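Local coordinates for galactose mutarotase related enzyme (Lactobacillus acidophilus, PDB 3DCD), which is of uncertain function but probably binds carbohydrate and may act as an aldose 1-epimerase-like sugar isomerase, at residues E84-K88 and E89-F93; S196-L199 and F200-D203; T290-T294 and T295-K299. All blocks are in the same frame, centred on the assembly; numbering follows the deposited sequence.

Contact 1: residues E84-K88 and E89-F93; sequences ENHTK and ESITF
H86 and I91 meet because both first torsions run anti to the backbone N: chi1 is -177° at H86 and -175° at I91, where CG1 is the branch so placed. The I91 chain then carries CD1 over one face of the imidazole, 3.7 Å from the centroid of the H86 ring and 18° off its normal, a CH-pi contact displaced toward the rim. The carbonyl of S90 lies at the ring's edge and in its plane, with O 3.5 Å from H86 CD2. The far end of the imidazole is committed outside the hairpin, where NE2 is hydrogen-bonded to T4 O.

The backbone fixes which residues pair. E84 N donates to T92 O at 2.9 Å, and T92 N donates to N85 O at 2.9 Å. E84 and N85 therefore both face T92, the defining sign of a classic beta bulge. Nearer the turn, T87 N reaches S90 O at 2.8 Å, while the return bond from S90 N to T87 O is weak.

On the face bearing N85, S90 and T92, one water joins three side chains: it accepts from N85 ND2 at 2.7 Å, donates to T92 OG1 at 2.9 Å and also bonds S90 OG. T92 OG1 is held further by N114. A second water links T87 OG1 to E89 N, from which it accepts at 3.1 Å. E84 lies alongside T92, but its carboxylate pairs with R112.

T87 to S90 form a type I turn, and the whole is a tight antiparallel beta hairpin with a classic bulge, its strand 82-87 being outermost in the large antiparallel sheet of a galactose mutarotase-type beta-sandwich fold.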
ATOM      1  N   GLU A  84      18.557   3.594   8.741  1.00 17.93           N
ATOM      2  CA  GLU A  84      19.124   4.905   9.042  1.00 18.67           C
ATOM      3  C   GLU A  84      19.017   5.282  10.519  1.00 18.73           C
ATOM      4  O   GLU A  84      19.914   5.943  11.069  1.00 17.94           O
ATOM      5  CB  GLU A  84      18.445   5.986   8.182  1.00 18.69           C
ATOM      6  CG  GLU A  84      19.134   7.342   8.319  1.00 19.77           C
ATOM      7  CD  GLU A  84      18.578   8.394   7.396  1.00 20.13           C
ATOM      8  OE1 GLU A  84      17.344   8.568   7.347  1.00 20.09           O
ATOM      9  OE2 GLU A  84      19.396   9.065   6.730  1.00 21.82           O
ATOM     10  N   ASN A  85      17.902   4.884  11.138  1.00 18.92           N
ATOM     11  CA  ASN A  85      17.598   5.214  12.529  1.00 19.39           C
ATOM     12  C   ASN A  85      16.699   4.102  13.077  1.00 19.41           C
ATOM     13  O   ASN A  85      15.821   3.629  12.368  1.00 18.34           O
ATOM     14  CB  ASN A  85      16.883   6.566  12.594  1.00 20.11           C
ATOM     15  CG  ASN A  85      16.530   6.984  14.018  1.00 21.78           C
ATOM     16  OD1 ASN A  85      17.356   7.556  14.738  1.00 25.75           O
ATOM     17  ND2 ASN A  85      15.292   6.729  14.416  1.00 21.31           N
ATOM     18  N   HIS A  86      16.935   3.665  14.316  1.00 18.99           N
ATOM     19  CA  HIS A  86      16.094   2.624  14.917  1.00 18.74           C
ATOM     20  C   HIS A  86      16.059   2.798  16.430  1.00 18.99           C
ATOM     21  O   HIS A  86      17.075   2.637  17.089  1.00 18.56           O
ATOM     22  CB  HIS A  86      16.626   1.231  14.548  1.00 18.36           C
ATOM     23  CG  HIS A  86      15.796   0.094  15.067  1.00 17.28           C
ATOM     24  ND1 HIS A  86      16.319  -1.164  15.280  1.00 17.10           N
ATOM     25  CD2 HIS A  86      14.487   0.021  15.413  1.00 15.66           C
ATOM     26  CE1 HIS A  86      15.369  -1.965  15.732  1.00 15.57           C
ATOM     27  NE2 HIS A  86      14.246  -1.271  15.814  1.00 14.89           N
ATOM     28  N   THR A  87      14.893   3.173  16.952  1.00 19.20           N
ATOM     29  CA  THR A  87      14.662   3.277  18.396  1.00 20.09           C
ATOM     30  C   THR A  87      13.502   2.329  18.759  1.00 20.21           C
ATOM     31  O   THR A  87      12.978   1.634  17.881  1.00 19.29           O
ATOM     32  CB  THR A  87      14.353   4.728  18.830  1.00 19.93           C
ATOM     33  OG1 THR A  87      13.217   5.208  18.105  1.00 21.94           O
ATOM     34  CG2 THR A  87      15.550   5.650  18.560  1.00 20.62           C
ATOM     35  N   LYS A  88      13.103   2.289  20.034  1.00 20.35           N
ATOM     36  CA  LYS A  88      12.138   1.277  20.450  1.00 21.18           C
ATOM     37  C   LYS A  88      10.848   1.344  19.651  1.00 20.18           C
ATOM     38  O   LYS A  88      10.309   0.311  19.300  1.00 20.29           O
ATOM     39  CB  LYS A  88      11.842   1.309  21.955  1.00 21.36           C
ATOM     40  CG  LYS A  88      11.032   0.088  22.401  1.00 22.46           C
ATOM     41  CD  LYS A  88      10.839  -0.020  23.917  1.00 23.64           C
ATOM     42  CE  LYS A  88       9.999  -1.265  24.248  1.00 26.22           C
ATOM     43  NZ  LYS A  88      10.101  -1.721  25.686  1.00 30.41           N
ATOM     44  N   GLU A  89      10.365   2.547  19.364  1.00 20.07           N
ATOM     45  CA  GLU A  89       9.051   2.706  18.705  1.00 20.43           C
ATOM     46  C   GLU A  89       9.131   3.319  17.311  1.00 19.05           C
ATOM     47  O   GLU A  89       8.114   3.763  16.778  1.00 18.94           O
ATOM     48  CB  GLU A  89       8.103   3.556  19.563  1.00 20.00           C
ATOM     49  CG  GLU A  89       7.735   2.988  20.920  1.00 22.11           C
ATOM     50  CD  GLU A  89       7.045   4.031  21.803  1.00 23.74           C
ATOM     51  OE1 GLU A  89       6.717   5.124  21.296  1.00 32.65           O
ATOM     52  OE2 GLU A  89       6.850   3.785  23.006  1.00 26.41           O
ATOM     53  N   SER A  90      10.329   3.354  16.722  1.00 18.23           N
ATOM     54  CA  SER A  90      10.498   3.956  15.403  1.00 17.45           C
ATOM     55  C   SER A  90      11.657   3.360  14.626  1.00 16.83           C
ATOM     56  O   SER A  90      12.691   3.011  15.200  1.00 16.71           O
ATOM     57  CB  SER A  90      10.699   5.473  15.528  1.00 18.36           C
ATOM     58  OG  SER A  90      10.630   6.088  14.246  1.00 19.80           O
ATOM     59  N   ILE A  91      11.494   3.271  13.311  1.00 15.95           N
ATOM     60  CA  ILE A  91      12.597   2.816  12.443  1.00 15.71           C
ATOM     61  C   ILE A  91      12.447   3.476  11.082  1.00 15.32           C
ATOM     62  O   ILE A  91      11.342   3.661  10.587  1.00 15.11           O
ATOM     63  CB  ILE A  91      12.667   1.257  12.357  1.00 14.81           C
ATOM     64  CG1 ILE A  91      13.881   0.781  11.561  1.00 15.04           C
ATOM     65  CG2 ILE A  91      11.350   0.667  11.801  1.00 16.63           C
ATOM     66  CD1 ILE A  91      14.264  -0.648  11.865  1.00 14.55           C
ATOM     67  N   THR A  92      13.577   3.869  10.501  1.00 15.61           N
ATOM     68  CA  THR A  92      13.562   4.520   9.202  1.00 15.45           C
ATOM     69  C   THR A  92      14.513   3.747   8.320  1.00 15.04           C
ATOM     70  O   THR A  92      15.661   3.552   8.677  1.00 15.11           O
ATOM     71  CB  THR A  92      14.009   6.009   9.293  1.00 16.33           C
ATOM     72  OG1 THR A  92      13.123   6.715  10.173  1.00 16.58           O
ATOM     73  CG2 THR A  92      13.999   6.694   7.907  1.00 16.10           C
ATOM     74  N   PHE A  93      13.985   3.287   7.191  1.00 15.33           N
ATOM     75  CA  PHE A  93      14.748   2.650   6.133  1.00 15.10           C
ATOM     76  C   PHE A  93      15.047   3.647   5.007  1.00 14.87           C
ATOM     77  O   PHE A  93      14.203   4.458   4.625  1.00 14.65           O
ATOM     78  CB  PHE A  93      13.970   1.452   5.567  1.00 15.32           C
ATOM     79  CG  PHE A  93      13.674   0.383   6.591  1.00 16.30           C
ATOM     80  CD1 PHE A  93      14.585  -0.636   6.831  1.00 16.14           C
ATOM     81  CD2 PHE A  93      12.472   0.406   7.308  1.00 15.73           C
ATOM     82  CE1 PHE A  93      14.321  -1.630   7.795  1.00 16.02           C
ATOM     83  CE2 PHE A  93      12.190  -0.566   8.263  1.00 15.32           C
ATOM     84  CZ  PHE A  93      13.111  -1.592   8.506  1.00 17.49           C
TER
HETATM   85  O   HOH W   1      13.115   6.140  12.986  1.00 20.21           O
HETATM   86  O   HOH W   2      11.203   5.495  19.704  1.00 29.18           O

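Contact 2: residues S196-L199 and F200-D203; sequences SDDL and FKDD
L199 lies over one face of the F200 ring: CG sits 4.2 Å from the ring centroid and 11° off the normal, hence above the middle of the ring, and L199 CD2 approaches F200 CZ at 3.6 Å. The phenyl is buried, packing also on L205, I239 and L195. With an alanine in place of F200, the L199 branch would probably lose its aromatic platform and a gap open against L205 and I239. The backbone bends here in two steps. S196 OG accepts from L199 N at 3.0 Å, which makes an ST motif, and F200 to D203 then form a type I beta turn. Spanning the two, K201 N donates to D198 O at 2.9 Å, with an N-H...O angle of 151°. The K201 chain starts with CG wedged between backbone N and carbonyl carbon (chi1 62°) and runs beside the D198 side chain, bringing CD within 3.3 Å of D198 OD1. Their charged ends stay beyond salt-bridge range; K201 NZ instead forms a weak salt bridge with D202 OD2 at 3.4 Å. A water donates to L199 O and D203 O while accepting from D202 N.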
ATOM      1  N   SER A 196     -15.691 -11.078  -0.330  1.00 15.59           N
ATOM      2  CA  SER A 196     -16.038 -12.371  -0.877  1.00 16.43           C
ATOM      3  C   SER A 196     -14.946 -12.777  -1.850  1.00 16.58           C
ATOM      4  O   SER A 196     -14.168 -11.940  -2.296  1.00 16.47           O
ATOM      5  CB  SER A 196     -17.370 -12.291  -1.626  1.00 16.50           C
ATOM      6  OG  SER A 196     -17.205 -11.607  -2.874  1.00 17.52           O
ATOM      7  N   ASP A 197     -14.899 -14.062  -2.176  1.00 16.42           N
ATOM      8  CA  ASP A 197     -13.957 -14.573  -3.163  1.00 17.34           C
ATOM      9  C   ASP A 197     -14.142 -13.886  -4.536  1.00 17.81           C
ATOM     10  O   ASP A 197     -13.155 -13.538  -5.200  1.00 17.11           O
ATOM     11  CB  ASP A 197     -14.123 -16.092  -3.300  1.00 17.71           C
ATOM     12  CG  ASP A 197     -13.496 -16.875  -2.127  1.00 18.15           C
ATOM     13  OD1 ASP A 197     -12.625 -16.328  -1.402  1.00 19.33           O
ATOM     14  OD2 ASP A 197     -13.881 -18.047  -1.941  1.00 18.38           O
ATOM     15  N   ASP A 198     -15.404 -13.702  -4.936  1.00 18.64           N
ATOM     16  CA  ASP A 198     -15.780 -13.154  -6.242  1.00 20.10           C
ATOM     17  C   ASP A 198     -15.574 -11.633  -6.361  1.00 19.65           C
ATOM     18  O   ASP A 198     -15.426 -11.101  -7.474  1.00 19.46           O
ATOM     19  CB  ASP A 198     -17.255 -13.464  -6.523  1.00 21.16           C
ATOM     20  CG  ASP A 198     -17.705 -12.982  -7.902  1.00 26.23           C
ATOM     21  OD1 ASP A 198     -17.323 -13.634  -8.907  1.00 30.77           O
ATOM     22  OD2 ASP A 198     -18.439 -11.957  -7.984  1.00 31.36           O
ATOM     23  N   LEU A 199     -15.549 -10.939  -5.226  1.00 18.73           N
ATOM     24  CA  LEU A 199     -15.428  -9.478  -5.232  1.00 18.72           C
ATOM     25  C   LEU A 199     -14.267  -8.957  -6.090  1.00 18.40           C
ATOM     26  O   LEU A 199     -14.389  -7.913  -6.757  1.00 18.20           O
ATOM     27  CB  LEU A 199     -15.280  -8.934  -3.807  1.00 18.64           C
ATOM     28  CG  LEU A 199     -15.350  -7.395  -3.675  1.00 18.51           C
ATOM     29  CD1 LEU A 199     -16.689  -6.802  -4.110  1.00 20.80           C
ATOM     30  CD2 LEU A 199     -15.040  -6.975  -2.255  1.00 18.59           C
ATOM     31  N   PHE A 200     -13.148  -9.671  -6.047  1.00 17.39           N
ATOM     32  CA  PHE A 200     -11.960  -9.267  -6.774  1.00 17.63           C
ATOM     33  C   PHE A 200     -11.741 -10.019  -8.070  1.00 17.85           C
ATOM     34  O   PHE A 200     -10.614 -10.089  -8.554  1.00 17.84           O
ATOM     35  CB  PHE A 200     -10.737  -9.311  -5.850  1.00 17.21           C
ATOM     36  CG  PHE A 200     -10.947  -8.534  -4.589  1.00 16.23           C
ATOM     37  CD1 PHE A 200     -11.023  -7.142  -4.629  1.00 14.73           C
ATOM     38  CD2 PHE A 200     -11.162  -9.187  -3.381  1.00 15.53           C
ATOM     39  CE1 PHE A 200     -11.268  -6.413  -3.476  1.00 16.42           C
ATOM     40  CE2 PHE A 200     -11.403  -8.471  -2.207  1.00 14.71           C
ATOM     41  CZ  PHE A 200     -11.464  -7.088  -2.244  1.00 16.05           C
ATOM     42  N   LYS A 201     -12.828 -10.514  -8.675  1.00 18.94           N
ATOM     43  CA  LYS A 201     -12.704 -11.264  -9.942  1.00 20.20           C
ATOM     44  C   LYS A 201     -12.163 -10.413 -11.089  1.00 20.32           C
ATOM     45  O   LYS A 201     -11.505 -10.932 -11.992  1.00 20.01           O
ATOM     46  CB  LYS A 201     -14.023 -11.928 -10.358  1.00 20.40           C
ATOM     47  CG  LYS A 201     -15.172 -10.969 -10.615  1.00 23.05           C
ATOM     48  CD  LYS A 201     -16.296 -11.700 -11.372  1.00 27.89           C
ATOM     49  CE  LYS A 201     -17.638 -11.047 -11.134  1.00 30.57           C
ATOM     50  NZ  LYS A 201     -17.601  -9.584 -11.449  1.00 34.43           N
ATOM     51  N   ASP A 202     -12.445  -9.117 -11.041  1.00 20.29           N
ATOM     52  CA  ASP A 202     -11.966  -8.169 -12.045  1.00 21.30           C
ATOM     53  C   ASP A 202     -10.808  -7.320 -11.525  1.00 20.89           C
ATOM     54  O   ASP A 202     -10.661  -6.158 -11.924  1.00 21.60           O
ATOM     55  CB  ASP A 202     -13.111  -7.256 -12.496  1.00 21.67           C
ATOM     56  CG  ASP A 202     -14.223  -8.018 -13.177  1.00 23.05           C
ATOM     57  OD1 ASP A 202     -13.951  -9.045 -13.824  1.00 26.10           O
ATOM     58  OD2 ASP A 202     -15.381  -7.606 -13.032  1.00 25.39           O
ATOM     59  N   ASP A 203     -10.006  -7.897 -10.635  1.00 20.30           N
ATOM     60  CA  ASP A 203      -8.824  -7.238 -10.051  1.00 20.45           C
ATOM     61  C   ASP A 203      -9.230  -6.167  -9.002  1.00 18.96           C
ATOM     62  O   ASP A 203     -10.371  -6.145  -8.542  1.00 19.09           O
ATOM     63  CB  ASP A 203      -7.942  -6.675 -11.176  1.00 20.59           C
ATOM     64  CG  ASP A 203      -6.480  -6.642 -10.827  1.00 24.01           C
ATOM     65  OD1 ASP A 203      -6.109  -6.523  -9.631  1.00 25.44           O
ATOM     66  OD2 ASP A 203      -5.681  -6.713 -11.780  1.00 28.58           O
TER
HETATM   67  O   HOH W   3     -12.961  -6.988  -9.025  1.00 19.77           O

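Contact 3: residues T290-T294 and T295-K299; sequences TYHST and TDEVK
Hydrogen bonds dominate where S293 meets E297. Both donors of the serine converge on one carboxylate oxygen: S293 N reaches E297 OE2 at 2.8 Å on its anti side, and S293 OG reaches the same OE2 at a short 2.5 Å from above the carboxylate plane, 38° out of it. The other oxygen, OE1, is bonded to S26 OG, which fastens the C-terminal tail to strand 20-26, and S293 OG is also hydrogen-bonded to T29 OG1. A further bond steadies H292, whose ND1 donates to S293 O at 2.8 Å, lying in the carbonyl plane on a lone pair, with that oxygen close to the imidazole plane.

Aromatic contact comes from the aliphatic part of the same glutamate. E297 CG stands over one face of the H292 ring, 3.7 Å from the centroid, displaced toward the rim, in a CH-pi contact. A bend at chi2 (-72°) turns the carboxylate away from the ring and toward S293, leaving the two planes 79° apart.

Close van der Waals contact completes the bend, where strand 282-292 runs out into the tail: H292 CE1 lies 3.2 Å from T295 O. E297 is the centre of an inverse gamma turn, closed by a weak bond from V298 N to D296 O. Beyond the two segments, T294 OG1 is bonded to E31, and D296 pairs with K224.

With two donors on OE2 and a third partner on OE1, the E297 carboxylate is well compensated and probably ionised, while the ND1 bond implies that H292 carries a proton on that nitrogen, fixing the rotation of its ring under E297 CG.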
ATOM      1  N   THR A 290      -4.508   1.335  12.531  1.00 17.56           N
ATOM      2  CA  THR A 290      -4.770   0.886  13.904  1.00 17.27           C
ATOM      3  C   THR A 290      -5.325  -0.547  13.878  1.00 16.90           C
ATOM      4  O   THR A 290      -6.028  -0.932  12.939  1.00 17.11           O
ATOM      5  CB  THR A 290      -5.739   1.809  14.665  1.00 18.20           C
ATOM      6  OG1 THR A 290      -7.048   1.727  14.074  1.00 20.08           O
ATOM      7  CG2 THR A 290      -5.252   3.255  14.594  1.00 16.27           C
ATOM      8  N   TYR A 291      -4.992  -1.320  14.899  1.00 15.92           N
ATOM      9  CA  TYR A 291      -5.371  -2.723  14.957  1.00 16.11           C
ATOM     10  C   TYR A 291      -6.126  -3.062  16.233  1.00 15.40           C
ATOM     11  O   TYR A 291      -5.719  -2.654  17.323  1.00 15.19           O
ATOM     12  CB  TYR A 291      -4.123  -3.598  14.898  1.00 16.55           C
ATOM     13  CG  TYR A 291      -3.141  -3.193  13.817  1.00 17.17           C
ATOM     14  CD1 TYR A 291      -3.213  -3.748  12.542  1.00 18.27           C
ATOM     15  CD2 TYR A 291      -2.155  -2.250  14.073  1.00 17.81           C
ATOM     16  CE1 TYR A 291      -2.306  -3.370  11.526  1.00 20.00           C
ATOM     17  CE2 TYR A 291      -1.248  -1.866  13.074  1.00 20.40           C
ATOM     18  CZ  TYR A 291      -1.332  -2.433  11.812  1.00 19.39           C
ATOM     19  OH  TYR A 291      -0.427  -2.058  10.848  1.00 22.13           O
ATOM     20  N   HIS A 292      -7.199  -3.829  16.086  1.00 14.08           N
ATOM     21  CA  HIS A 292      -7.931  -4.367  17.231  1.00 14.00           C
ATOM     22  C   HIS A 292      -8.234  -5.842  16.997  1.00 13.58           C
ATOM     23  O   HIS A 292      -8.720  -6.225  15.917  1.00 13.19           O
ATOM     24  CB  HIS A 292      -9.216  -3.595  17.518  1.00 13.94           C
ATOM     25  CG  HIS A 292      -9.757  -3.846  18.894  1.00 13.98           C
ATOM     26  ND1 HIS A 292     -10.321  -5.052  19.265  1.00 13.35           N
ATOM     27  CD2 HIS A 292      -9.781  -3.061  19.994  1.00 11.34           C
ATOM     28  CE1 HIS A 292     -10.679  -4.990  20.538  1.00 14.89           C
ATOM     29  NE2 HIS A 292     -10.373  -3.785  20.997  1.00 12.81           N
ATOM     30  N   SER A 293      -7.914  -6.652  18.013  1.00 12.97           N
ATOM     31  CA  SER A 293      -8.119  -8.089  17.992  1.00 12.84           C
ATOM     32  C   SER A 293      -9.592  -8.493  17.983  1.00 12.32           C
ATOM     33  O   SER A 293     -10.473  -7.695  18.258  1.00 11.90           O
ATOM     34  CB  SER A 293      -7.435  -8.718  19.209  1.00 12.55           C
ATOM     35  OG  SER A 293      -6.029  -8.470  19.172  1.00 15.21           O
ATOM     36  N   THR A 294      -9.851  -9.769  17.735  1.00 12.99           N
ATOM     37  CA  THR A 294     -11.209 -10.287  17.828  1.00 12.51           C
ATOM     38  C   THR A 294     -11.758 -10.141  19.254  1.00 12.54           C
ATOM     39  O   THR A 294     -12.968 -10.130  19.458  1.00 12.15           O
ATOM     40  CB  THR A 294     -11.254 -11.762  17.437  1.00 13.74           C
ATOM     41  OG1 THR A 294     -10.458 -12.512  18.365  1.00 13.25           O
ATOM     42  CG2 THR A 294     -10.712 -11.949  16.018  1.00 13.34           C
ATOM     43  N   THR A 295     -10.858 -10.076  20.239  1.00 12.50           N
ATOM     44  CA  THR A 295     -11.225  -9.920  21.657  1.00 12.21           C
ATOM     45  C   THR A 295     -10.625  -8.625  22.224  1.00 12.61           C
ATOM     46  O   THR A 295      -9.919  -7.918  21.496  1.00 12.73           O
ATOM     47  CB  THR A 295     -10.796 -11.134  22.489  1.00 12.74           C
ATOM     48  OG1 THR A 295      -9.377 -11.316  22.363  1.00 12.77           O
ATOM     49  CG2 THR A 295     -11.538 -12.400  22.004  1.00 11.11           C
ATOM     50  N   ASP A 296     -10.929  -8.309  23.489  1.00 13.04           N
ATOM     51  CA  ASP A 296     -10.514  -7.029  24.109  1.00 13.58           C
ATOM     52  C   ASP A 296      -9.005  -6.867  24.159  1.00 13.54           C
ATOM     53  O   ASP A 296      -8.294  -7.829  24.416  1.00 13.43           O
ATOM     54  CB  ASP A 296     -11.041  -6.922  25.538  1.00 12.90           C
ATOM     55  CG  ASP A 296     -12.508  -6.529  25.597  1.00 13.60           C
ATOM     56  OD1 ASP A 296     -13.110  -6.268  24.529  1.00 13.81           O
ATOM     57  OD2 ASP A 296     -13.039  -6.490  26.724  1.00 13.47           O
ATOM     58  N   GLU A 297      -8.530  -5.642  23.943  1.00 13.45           N
ATOM     59  CA  GLU A 297      -7.102  -5.353  24.027  1.00 13.75           C
ATOM     60  C   GLU A 297      -6.757  -4.987  25.459  1.00 14.32           C
ATOM     61  O   GLU A 297      -6.544  -3.824  25.794  1.00 13.70           O
ATOM     62  CB  GLU A 297      -6.696  -4.249  23.048  1.00 13.79           C
ATOM     63  CG  GLU A 297      -6.874  -4.614  21.547  1.00 13.46           C
ATOM     64  CD  GLU A 297      -5.851  -5.633  21.041  1.00 14.66           C
ATOM     65  OE1 GLU A 297      -4.940  -6.041  21.809  1.00 13.72           O
ATOM     66  OE2 GLU A 297      -5.974  -6.063  19.872  1.00 13.82           O
ATOM     67  N   VAL A 298      -6.737  -6.006  26.314  1.00 15.04           N
ATOM     68  CA  VAL A 298      -6.502  -5.847  27.748  1.00 16.35           C
ATOM     69  C   VAL A 298      -5.640  -7.028  28.176  1.00 18.59           C
ATOM     70  O   VAL A 298      -5.584  -8.032  27.457  1.00 17.99           O
ATOM     71  CB  VAL A 298      -7.831  -5.861  28.555  1.00 15.69           C
ATOM     72  CG1 VAL A 298      -8.741  -4.695  28.133  1.00 15.02           C
ATOM     73  CG2 VAL A 298      -8.562  -7.192  28.396  1.00 14.54           C
ATOM     74  N   LYS A 299      -4.992  -6.919  29.340  1.00 21.42           N
ATOM     75  CA  LYS A 299      -4.258  -8.039  29.938  1.00 24.99           C
ATOM     76  C   LYS A 299      -5.270  -9.116  30.313  1.00 26.61           C
ATOM     77  O   LYS A 299      -6.307  -8.821  30.897  1.00 26.20           O
ATOM     78  CB  LYS A 299      -3.498  -7.604  31.194  1.00 25.17           C
ATOM     79  CG  LYS A 299      -2.565  -6.383  31.029  1.00 26.01           C
ATOM     80  CD  LYS A 299      -1.929  -6.014  32.402  1.00 26.99           C
ATOM     81  CE  LYS A 299      -2.977  -5.463  33.389  1.00 29.21           C
ATOM     82  NZ  LYS A 299      -2.561  -5.611  34.825  1.00 29.96           N
TER

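In the fold
From the N terminus, contact 1 comes first and closes the hairpin of strands 82-87 and 90-96 at one border of the larger antiparallel sheet. Contact 2 follows in the loop that leaves strand 193-194, the opposite border of that sheet, and leads to strand 205-208 of the smaller one, so it sits on the connection between the two. Contact 3 comes last, where strand 282-292, inside the larger sheet, gives way to the C-terminal tail. The three are in series: none nests or crosses another. Contacts 1 and 2 lie on opposite sides of the chain's centre, their centres 37 Å apart; contacts 1 and 3 share a sheet, nearest atoms about 12 Å apart.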